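Local structure of phosphoribosylaminoimidazole carboxylase, ATPase subunit (Thermus thermophilus, 3AW8) at residues Leu198-His203 with Pro214-Ser219; Glu220-Lys225 with Val250-Leu255. The protein probably catalyses the ATP-dependent carboxylation of 5-aminoimidazole ribonucleotide with bicarbonate to N5-carboxyaminoimidazole ribonucleotide, a step of de novo purine biosynthesis. All blocks are in the same frame, centred on the assembly; numbering follows the deposited sequence.

Interaction 1: residues Leu198-His203 with Pro214-Ser219; sequences LVENRH and PAPGAS. With AMP (adenosine monophosphate), chain C.
E200 and P216 meet almost at right angles: the glutamate runs out from its strand and crosses the proline ring at its CD corner. CG of E200 is anti to the backbone N (chi1 166°) and the chain stays extended beyond it, which brings the carboxylate alongside that corner, with E200 OE2 3.4 Å from P216 CD. The aliphatic part packs there too, E200 CB lying 3.9 Å from the same P216 CD. A long acidic side chain suits this place, since its stem can lie against the proline while its two oxygens serve different arginines. R202 NE reaches the anti side of E200 OE1 at 3.2 Å in a salt bridge along the strand; the oxygen lies in the guanidinium plane, but the donor is tilted 27° out of the carboxylate plane. OE2 pairs with R179, which also binds the carbonyl O of P216 and so ties the carboxylate to the turn.

A215 points its methyl at the strand, and a small side chain suits the short gap: A215 CB is 3.7 Å from L198 O and 3.9 Å from L198 CB. A215 N donates to L198 O at 2.8 Å, the NH standing above the carbonyl plane. The type II turn from A215 to A218 has G217 at positive phi, a position that favours glycine, and swings the A218 methyl toward the end of L198.

H203, at the far end of the strand, brings CB to 3.3 Å from AMP O3'. Strand 193-204 lies between strands 179-187 and 207-213 of the antiparallel ATP-grasp sheet, and the 214-219 loop leads into helix 220-237, onto whose L222 and A226 L198 packs.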
loop_
_atom_site.group_PDB
_atom_site.type_symbol
_atom_site.label_atom_id
_atom_site.label_comp_id
_atom_site.label_asym_id
_atom_site.label_seq_id
_atom_site.Cartn_x
_atom_site.Cartn_y
_atom_site.Cartn_z
ATOM N N LEU A 198 -18.240 10.719 6.179
ATOM C CA LEU A 198 -18.217 10.794 7.629
ATOM C C LEU A 198 -17.908 9.377 8.066
ATOM O O LEU A 198 -18.096 8.442 7.296
ATOM C CB LEU A 198 -19.580 11.226 8.186
ATOM C CG LEU A 198 -19.894 12.726 8.249
ATOM C CD1 LEU A 198 -21.333 12.920 8.683
ATOM C CD2 LEU A 198 -18.953 13.422 9.230
ATOM N N VAL A 199 -17.434 9.213 9.293
ATOM C CA VAL A 199 -17.102 7.892 9.795
ATOM C C VAL A 199 -17.669 7.758 11.199
ATOM O O VAL A 199 -17.617 8.708 11.983
ATOM C CB VAL A 199 -15.555 7.690 9.836
ATOM C CG1 VAL A 199 -15.208 6.322 10.417
ATOM C CG2 VAL A 199 -14.976 7.829 8.439
ATOM N N GLU A 200 -18.226 6.591 11.512
ATOM C CA GLU A 200 -18.767 6.363 12.842
ATOM C C GLU A 200 -17.700 5.680 13.683
ATOM O O GLU A 200 -17.211 4.602 13.328
ATOM C CB GLU A 200 -20.015 5.489 12.783
ATOM C CG GLU A 200 -20.415 4.946 14.140
ATOM C CD GLU A 200 -21.730 4.215 14.120
ATOM O OE1 GLU A 200 -21.985 3.452 15.081
ATOM O OE2 GLU A 200 -22.508 4.413 13.154
ATOM N N ASN A 201 -17.345 6.300 14.801
ATOM C CA ASN A 201 -16.310 5.746 15.669
ATOM C C ASN A 201 -16.871 5.300 17.007
ATOM O O ASN A 201 -17.678 5.995 17.611
ATOM C CB ASN A 201 -15.213 6.793 15.885
ATOM C CG ASN A 201 -14.839 7.506 14.602
ATOM O OD1 ASN A 201 -14.901 8.735 14.518
ATOM N ND2 ASN A 201 -14.460 6.733 13.587
ATOM N N ARG A 202 -16.445 4.131 17.467
ATOM C CA ARG A 202 -16.911 3.616 18.741
ATOM C C ARG A 202 -15.744 3.451 19.677
ATOM O O ARG A 202 -14.768 2.774 19.353
ATOM C CB ARG A 202 -17.603 2.270 18.563
ATOM C CG ARG A 202 -18.822 2.343 17.690
ATOM C CD ARG A 202 -19.548 1.032 17.708
ATOM N NE ARG A 202 -20.728 1.088 16.861
ATOM C CZ ARG A 202 -21.472 0.032 16.566
ATOM N NH1 ARG A 202 -21.151 -1.161 17.058
ATOM N NH2 ARG A 202 -22.527 0.169 15.777
ATOM N N HIS A 203 -15.853 4.069 20.842
ATOM C CA HIS A 203 -14.798 4.007 21.829
ATOM C C HIS A 203 -15.219 3.117 22.976
ATOM O O HIS A 203 -16.408 2.915 23.210
ATOM C CB HIS A 203 -14.501 5.408 22.358
ATOM C CG HIS A 203 -14.165 6.395 21.285
ATOM N ND1 HIS A 203 -12.917 6.470 20.705
ATOM C CD2 HIS A 203 -14.933 7.310 20.646
ATOM C CE1 HIS A 203 -12.931 7.387 19.754
ATOM N NE2 HIS A 203 -14.142 7.911 19.697
ATOM N N PRO A 214 -18.718 4.184 5.052
ATOM C CA PRO A 214 -19.128 5.531 5.463
ATOM C C PRO A 214 -19.985 5.419 6.719
ATOM O O PRO A 214 -20.446 4.329 7.052
ATOM C CB PRO A 214 -19.934 6.022 4.266
ATOM C CG PRO A 214 -19.314 5.293 3.120
ATOM C CD PRO A 214 -19.159 3.909 3.677
ATOM N N ALA A 215 -20.200 6.524 7.425
ATOM C CA ALA A 215 -21.026 6.467 8.625
ATOM C C ALA A 215 -22.381 5.866 8.243
ATOM O O ALA A 215 -23.113 6.420 7.417
ATOM C CB ALA A 215 -21.206 7.860 9.208
ATOM N N PRO A 216 -22.727 4.713 8.829
ATOM C CA PRO A 216 -23.997 4.041 8.541
ATOM C C PRO A 216 -25.204 4.967 8.640
ATOM O O PRO A 216 -25.512 5.480 9.716
ATOM C CB PRO A 216 -24.043 2.933 9.587
ATOM C CG PRO A 216 -22.605 2.590 9.758
ATOM C CD PRO A 216 -21.949 3.952 9.821
ATOM N N GLY A 217 -25.872 5.187 7.511
ATOM C CA GLY A 217 -27.055 6.032 7.497
ATOM C C GLY A 217 -26.823 7.518 7.313
ATOM O O GLY A 217 -27.731 8.246 6.906
ATOM N N ALA A 218 -25.612 7.968 7.618
ATOM C CA ALA A 218 -25.259 9.377 7.495
ATOM C C ALA A 218 -26.115 10.113 6.468
ATOM O O ALA A 218 -26.200 9.709 5.309
ATOM C CB ALA A 218 -23.782 9.511 7.128
ATOM N N SER A 219 -26.759 11.188 6.910
ATOM C CA SER A 219 -27.591 12.003 6.032
ATOM C C SER A 219 -26.748 12.597 4.907
ATOM O O SER A 219 -25.524 12.649 4.997
ATOM C CB SER A 219 -28.237 13.138 6.832
ATOM O OG SER A 219 -28.575 14.225 5.985
HETATM P P AMP C . -11.082 12.430 24.938
HETATM O O1P AMP C . -10.421 12.017 23.671
HETATM O O2P AMP C . -12.122 13.630 24.637
HETATM O O3P AMP C . -9.966 12.931 25.985
HETATM O "O5'" AMP C . -11.874 11.166 25.584
HETATM C "C5'" AMP C . -12.899 10.747 24.664
HETATM C "C4'" AMP C . -13.844 9.746 25.360
HETATM O "O4'" AMP C . -14.582 10.381 26.455
HETATM C "C3'" AMP C . -14.886 9.175 24.381
HETATM O "O3'" AMP C . -15.060 7.769 24.601
HETATM C "C2'" AMP C . -16.167 9.976 24.656
HETATM O "O2'" AMP C . -17.332 9.150 24.524
HETATM C "C1'" AMP C . -15.996 10.527 26.090
HETATM N N9 AMP C . -16.406 11.952 26.157
HETATM C C8 AMP C . -15.602 13.047 25.962
HETATM N N7 AMP C . -16.287 14.146 26.095
HETATM C C5 AMP C . -17.567 13.842 26.385
HETATM C C6 AMP C . -18.747 14.595 26.635
HETATM N N6 AMP C . -18.718 15.979 26.607
HETATM N N1 AMP C . -19.898 13.934 26.900
HETATM C C2 AMP C . -19.947 12.595 26.932
HETATM N N3 AMP C . -18.860 11.851 26.703
HETATM C C4 AMP C . -17.667 12.423 26.429
#

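Interaction 2: residues Glu220-Lys225 with Val250-Leu255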
loop_
_atom_site.group_PDB
_atom_site.type_symbol
_atom_site.label_atom_id
_atom_site.label_comp_id
_atom_site.label_asym_id
_atom_site.label_seq_id
_atom_site.Cartn_x
_atom_site.Cartn_y
_atom_site.Cartn_z
ATOM N N GLU A 220 -27.402 13.045 3.846
ATOM C CA GLU A 220 -26.684 13.652 2.734
ATOM C C GLU A 220 -26.384 15.087 3.172
ATOM O O GLU A 220 -25.361 15.670 2.809
ATOM C CB GLU A 220 -27.557 13.624 1.473
ATOM C CG GLU A 220 -26.786 13.651 0.156
ATOM C CD GLU A 220 -26.417 15.056 -0.305
ATOM O OE1 GLU A 220 -25.749 15.789 0.455
ATOM O OE2 GLU A 220 -26.797 15.427 -1.439
ATOM N N ALA A 221 -27.277 15.648 3.977
ATOM C CA ALA A 221 -27.088 17.002 4.473
ATOM C C ALA A 221 -26.082 16.963 5.620
ATOM O O ALA A 221 -25.332 17.918 5.839
ATOM C CB ALA A 221 -28.412 17.578 4.948
ATOM N N LEU A 222 -26.070 15.849 6.350
ATOM C CA LEU A 222 -25.144 15.691 7.464
ATOM C C LEU A 222 -23.728 15.831 6.914
ATOM O O LEU A 222 -22.886 16.491 7.519
ATOM C CB LEU A 222 -25.314 14.319 8.124
ATOM C CG LEU A 222 -25.156 14.295 9.650
ATOM C CD1 LEU A 222 -25.208 12.864 10.169
ATOM C CD2 LEU A 222 -23.843 14.946 10.034
ATOM N N GLN A 223 -23.477 15.215 5.760
ATOM C CA GLN A 223 -22.165 15.283 5.121
ATOM C C GLN A 223 -21.760 16.727 4.861
ATOM O O GLN A 223 -20.708 17.181 5.319
ATOM C CB GLN A 223 -22.163 14.515 3.794
ATOM C CG GLN A 223 -21.446 13.175 3.853
ATOM C CD GLN A 223 -19.962 13.312 4.149
ATOM O OE1 GLN A 223 -19.374 12.460 4.801
ATOM N NE2 GLN A 223 -19.351 14.382 3.659
ATOM N N LYS A 224 -22.598 17.444 4.118
ATOM C CA LYS A 224 -22.326 18.837 3.794
ATOM C C LYS A 224 -22.117 19.658 5.059
ATOM O O LYS A 224 -21.288 20.570 5.093
ATOM C CB LYS A 224 -23.482 19.414 2.977
ATOM C CG LYS A 224 -23.289 19.336 1.466
ATOM C CD LYS A 224 -23.013 17.917 0.986
ATOM C CE LYS A 224 -22.778 17.886 -0.523
ATOM N NZ LYS A 224 -21.672 18.798 -0.945
ATOM N N LYS A 225 -22.876 19.321 6.096
ATOM C CA LYS A 225 -22.803 20.009 7.379
ATOM C C LYS A 225 -21.372 19.901 7.917
ATOM O O LYS A 225 -20.714 20.912 8.191
ATOM C CB LYS A 225 -23.809 19.369 8.355
ATOM C CG LYS A 225 -24.221 20.226 9.562
ATOM C CD LYS A 225 -25.416 19.584 10.290
ATOM C CE LYS A 225 -25.919 20.405 11.482
ATOM N NZ LYS A 225 -24.985 20.433 12.650
ATOM N N VAL A 250 -26.072 14.262 17.794
ATOM C CA VAL A 250 -27.286 14.245 18.601
ATOM C C VAL A 250 -28.402 14.604 17.624
ATOM O O VAL A 250 -28.501 15.749 17.168
ATOM C CB VAL A 250 -27.236 15.290 19.746
ATOM C CG1 VAL A 250 -28.362 15.026 20.738
ATOM C CG2 VAL A 250 -25.896 15.233 20.451
ATOM N N GLY A 251 -29.216 13.610 17.285
ATOM C CA GLY A 251 -30.290 13.827 16.338
ATOM C C GLY A 251 -29.716 14.071 14.955
ATOM O O GLY A 251 -29.261 13.142 14.286
ATOM N N GLU A 252 -29.747 15.326 14.528
ATOM C CA GLU A 252 -29.217 15.720 13.231
ATOM C C GLU A 252 -28.270 16.880 13.452
ATOM O O GLU A 252 -27.995 17.673 12.545
ATOM C CB GLU A 252 -30.344 16.133 12.285
ATOM C CG GLU A 252 -31.093 14.956 11.684
ATOM C CD GLU A 252 -30.171 13.999 10.938
ATOM O OE1 GLU A 252 -29.519 14.428 9.958
ATOM O OE2 GLU A 252 -30.099 12.814 11.337
ATOM N N GLU A 253 -27.772 16.972 14.678
ATOM C CA GLU A 253 -26.839 18.021 15.043
ATOM C C GLU A 253 -25.442 17.470 15.284
ATOM O O GLU A 253 -25.272 16.336 15.741
ATOM C CB GLU A 253 -27.336 18.760 16.286
ATOM C CG GLU A 253 -28.456 19.729 15.981
ATOM C CD GLU A 253 -28.086 20.681 14.853
ATOM O OE1 GLU A 253 -27.072 21.406 14.996
ATOM O OE2 GLU A 253 -28.804 20.698 13.826
ATOM N N LEU A 254 -24.447 18.284 14.952
ATOM C CA LEU A 254 -23.051 17.920 15.128
ATOM C C LEU A 254 -22.408 18.908 16.095
ATOM O O LEU A 254 -22.446 20.119 15.869
ATOM C CB LEU A 254 -22.309 17.974 13.786
ATOM C CG LEU A 254 -22.678 17.015 12.651
ATOM C CD1 LEU A 254 -21.836 17.341 11.429
ATOM C CD2 LEU A 254 -22.447 15.575 13.085
ATOM N N LEU A 255 -21.831 18.387 17.173
ATOM C CA LEU A 255 -21.159 19.217 18.169
ATOM C C LEU A 255 -19.660 18.896 18.154
ATOM O O LEU A 255 -19.257 17.768 18.448
ATOM C CB LEU A 255 -21.719 18.934 19.563
ATOM C CG LEU A 255 -23.236 18.983 19.754
ATOM C CD1 LEU A 255 -23.568 18.656 21.201
ATOM C CD2 LEU A 255 -23.768 20.357 19.375
#
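L222 and L254 make the apolar part of this contact, crossing at a slant with their branched ends together. CD2 of L222 is the meeting point, placed 3.4 Å from L254 CD2 and about as near to CD1 of the same leucine. L254 directs its side chain at the helix, CG anti to the carbonyl carbon (chi1 -65°), and both leucines are buried, so the branched hydrocarbon ends suit the space between helix and sheet. A226 and Y229 of the same helix, with F247 of the adjoining strand 241-250 and V181 of strand 179-187, also pack on L254. K225 adds its stem, K225 CB and CG each passing 4.2 Å from L254 CD1.

The polar part belongs to K225. Its chain leaves the helix with CG anti to the backbone N (chi1 -160°), runs nearly straight past L254 in the opposite direction, and bends only at its last torsion, which turns NZ in toward the strand. There K225 NZ forms a salt bridge with E253 OE1 at 3.3 Å, whose hydrogen bond is weak, the two side chains crossing at about a right angle. E253 folds back at chi2 to reach it, although its CB points away from the helix. K225 NZ is also hydrogen-bonded to the hydroxyl of Y229, one turn further along the helix.

The methylene K225 CE also rests 3.6 Å from the backbone oxygen E252 O.

Were K225 an alanine, E253 would probably lose its positive partner, the Y229 hydroxyl its bond to NZ, and L254 the methylenes beyond CB that now border it.

A long amphipathic lysine suits this edge, since its hydrocarbon stem continues the leucine packing while its charge ends among polar groups; with a weak hydrogen bond in the ion pair, the leucine packing and the Y229 bond are likely to matter as much as the charge.

The two interactions follow one another along the chain: the 214-219 loop of interaction 1 ends at S219, whose OG caps the helix through the backbone N of A221 and L222, and interaction 2 begins on that first turn. Their centres are about 11 Å apart. They share one apolar layer, with L198 CD1 3.5 Å from L222 CD2, so the leucine that meets L254 also meets segment 198-203. Helix 220-237 thus packs across the sheet, touching both segments 198-203 and 250-255. Interaction 1 reaches AMP directly through H203, whereas in interaction 2 the side chain of L254 stays about 13 Å from the nucleotide.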